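Local coordinates for protein phosphotriesterase, putative (Deinococcus radiodurans, PDB 4J35) that probably hydrolyses lactones at a site with two divalent metal ions, and is here an engineered form made for organophosphate hydrolysis, at residues 244-247 against 248-252. The protein carries 7 engineered substitutions. Numbering follows the deposited sequence.
Sequences LSVL and TTLLG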
ATOM      1  N   LEU A 244       7.325  -8.197 -15.090  1.00 40.03           N
ATOM      2  CA  LEU A 244       6.984  -9.624 -15.096  1.00 44.79           C
ATOM      3  C   LEU A 244       8.207 -10.493 -15.364  1.00 45.87           C
ATOM      4  O   LEU A 244       8.257 -11.645 -14.955  1.00 45.90           O
ATOM      5  CB  LEU A 244       5.886  -9.943 -16.113  1.00 47.65           C
ATOM      6  CG  LEU A 244       4.546  -9.250 -15.886  1.00 53.89           C
ATOM      7  CD1 LEU A 244       3.537  -9.748 -16.891  1.00 50.89           C
ATOM      8  CD2 LEU A 244       4.031  -9.439 -14.469  1.00 62.85           C
ATOM      9  N   SER A 245       9.182  -9.932 -16.061  1.00 47.66           N
ATOM     10  CA  SER A 245      10.433 -10.624 -16.284  1.00 47.29           C
ATOM     11  C   SER A 245      11.122 -10.891 -14.930  1.00 53.54           C
ATOM     12  O   SER A 245      11.585 -12.007 -14.683  1.00 46.88           O
ATOM     13  CB  SER A 245      11.331  -9.789 -17.199  1.00 57.44           C
ATOM     14  OG  SER A 245      12.543 -10.470 -17.480  1.00 77.54           O
ATOM     15  N   VAL A 246      11.166  -9.892 -14.045  1.00 45.84           N
ATOM     16  CA  VAL A 246      11.809 -10.070 -12.728  1.00 48.21           C
ATOM     17  C   VAL A 246      10.965 -11.019 -11.912  1.00 48.32           C
ATOM     18  O   VAL A 246      11.471 -11.939 -11.273  1.00 45.26           O
ATOM     19  CB  VAL A 246      11.963  -8.746 -11.952  1.00 50.95           C
ATOM     20  CG1 VAL A 246      12.608  -8.984 -10.573  1.00 38.46           C
ATOM     21  CG2 VAL A 246      12.793  -7.769 -12.735  1.00 48.43           C
ATOM     22  N   LEU A 247       9.655 -10.831 -11.968  1.00 41.62           N
ATOM     23  CA  LEU A 247       8.756 -11.685 -11.203  1.00 38.69           C
ATOM     24  C   LEU A 247       8.886 -13.170 -11.562  1.00 46.69           C
ATOM     25  O   LEU A 247       8.868 -14.037 -10.678  1.00 44.95           O
ATOM     26  CB  LEU A 247       7.319 -11.256 -11.428  1.00 42.97           C
ATOM     27  CG  LEU A 247       6.296 -11.775 -10.428  1.00 44.72           C
ATOM     28  CD1 LEU A 247       6.448 -11.064  -9.057  1.00 40.35           C
ATOM     29  CD2 LEU A 247       4.909 -11.529 -11.010  1.00 57.51           C
ATOM     30  N   THR A 248       8.971 -13.477 -12.856  1.00 40.68           N
ATOM     31  CA  THR A 248       8.996 -14.878 -13.276  1.00 43.56           C
ATOM     32  C   THR A 248      10.300 -15.527 -12.781  1.00 47.10           C
ATOM     33  O   THR A 248      10.304 -16.681 -12.375  1.00 46.61           O
ATOM     34  CB  THR A 248       8.805 -15.066 -14.798  1.00 49.27           C
ATOM     35  OG1 THR A 248       9.765 -14.294 -15.532  1.00 61.36           O
ATOM     36  CG2 THR A 248       7.410 -14.617 -15.182  1.00 41.01           C
ATOM     37  N   THR A 249      11.382 -14.762 -12.835  1.00 44.81           N
ATOM     38  CA  THR A 249      12.662 -15.175 -12.285  1.00 52.82           C
ATOM     39  C   THR A 249      12.543 -15.553 -10.816  1.00 51.71           C
ATOM     40  O   THR A 249      13.098 -16.579 -10.368  1.00 42.84           O
ATOM     41  CB  THR A 249      13.668 -14.038 -12.396  1.00 52.94           C
ATOM     42  OG1 THR A 249      13.883 -13.739 -13.777  1.00 48.75           O
ATOM     43  CG2 THR A 249      14.997 -14.393 -11.729  1.00 55.04           C
ATOM     44  N   LEU A 250      11.858 -14.710 -10.048  1.00 41.47           N
ATOM     45  CA  LEU A 250      11.802 -14.887  -8.592  1.00 39.25           C
ATOM     46  C   LEU A 250      10.875 -16.044  -8.263  1.00 42.51           C
ATOM     47  O   LEU A 250      11.137 -16.845  -7.385  1.00 38.36           O
ATOM     48  CB  LEU A 250      11.337 -13.609  -7.892  1.00 33.54           C
ATOM     49  CG  LEU A 250      12.289 -12.418  -7.937  1.00 33.38           C
ATOM     50  CD1 LEU A 250      11.651 -11.214  -7.341  1.00 36.60           C
ATOM     51  CD2 LEU A 250      13.556 -12.755  -7.080  1.00 36.59           C
ATOM     52  N   LEU A 251       9.789 -16.167  -9.014  1.00 34.13           N
ATOM     53  CA  LEU A 251       8.896 -17.307  -8.852  1.00 34.34           C
ATOM     54  C   LEU A 251       9.614 -18.634  -9.089  1.00 45.90           C
ATOM     55  O   LEU A 251       9.335 -19.632  -8.415  1.00 40.08           O
ATOM     56  CB  LEU A 251       7.713 -17.159  -9.852  1.00 38.00           C
ATOM     57  CG  LEU A 251       6.696 -16.085  -9.458  1.00 37.63           C
ATOM     58  CD1 LEU A 251       5.715 -15.722 -10.666  1.00 34.07           C
ATOM     59  CD2 LEU A 251       5.892 -16.579  -8.278  1.00 37.27           C
ATOM     60  N   GLY A 252      10.545 -18.597 -10.038  1.00 38.79           N
ATOM     61  CA  GLY A 252      11.287 -19.749 -10.480  1.00 42.23           C
ATOM     62  C   GLY A 252      12.337 -20.130  -9.441  1.00 46.67           C
ATOM     63  O   GLY A 252      12.941 -21.186  -9.539  1.00 45.40           O
TER
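Val246 and Leu250, one helical turn apart, lie side by side and point the same way, CG1 of Val246 meeting CD1 of Leu250 at 4.0 Å. A second buried apolar pair follows: CD1 of Leu251 slants across Leu247 to touch its CG, also at 4.0 Å. Leu247 turns CG away from its own backbone N (chi1 -164°), and both it and Leu251 pack on Leu259 of strand 259-261, while Val246 and Leu250 face His214 of helix 211-218. The same turn is held by the backbone bond from Leu251 N to Leu247 O, 2.9 Å long.

The more open flank is polar. Ser245 O accepts the hydroxyl of Thr249, OG1 at 3.0 Å and tilted 23° from the carbonyl plane, alongside a weak, 3.3 Å bond from Thr249 N. With chi1 of -63°, OG1 sits beside the Thr249 N and folds back along the helix to that carbonyl. Thr248 OG1 lies near two carbonyls, 3.0 Å from Ser245 O and 3.1 Å from Leu244 O, and its single proton may serve either. A valine in place of Thr249 would probably cost Ser245 O this hydroxyl partner, leaving it the weak bond from the backbone N and a share in the undecided proton of Thr248. Such an amphipathic helix, here linking strands 223-226 and 259-261, is typical of the beta-alpha-beta units of a TIM barrel.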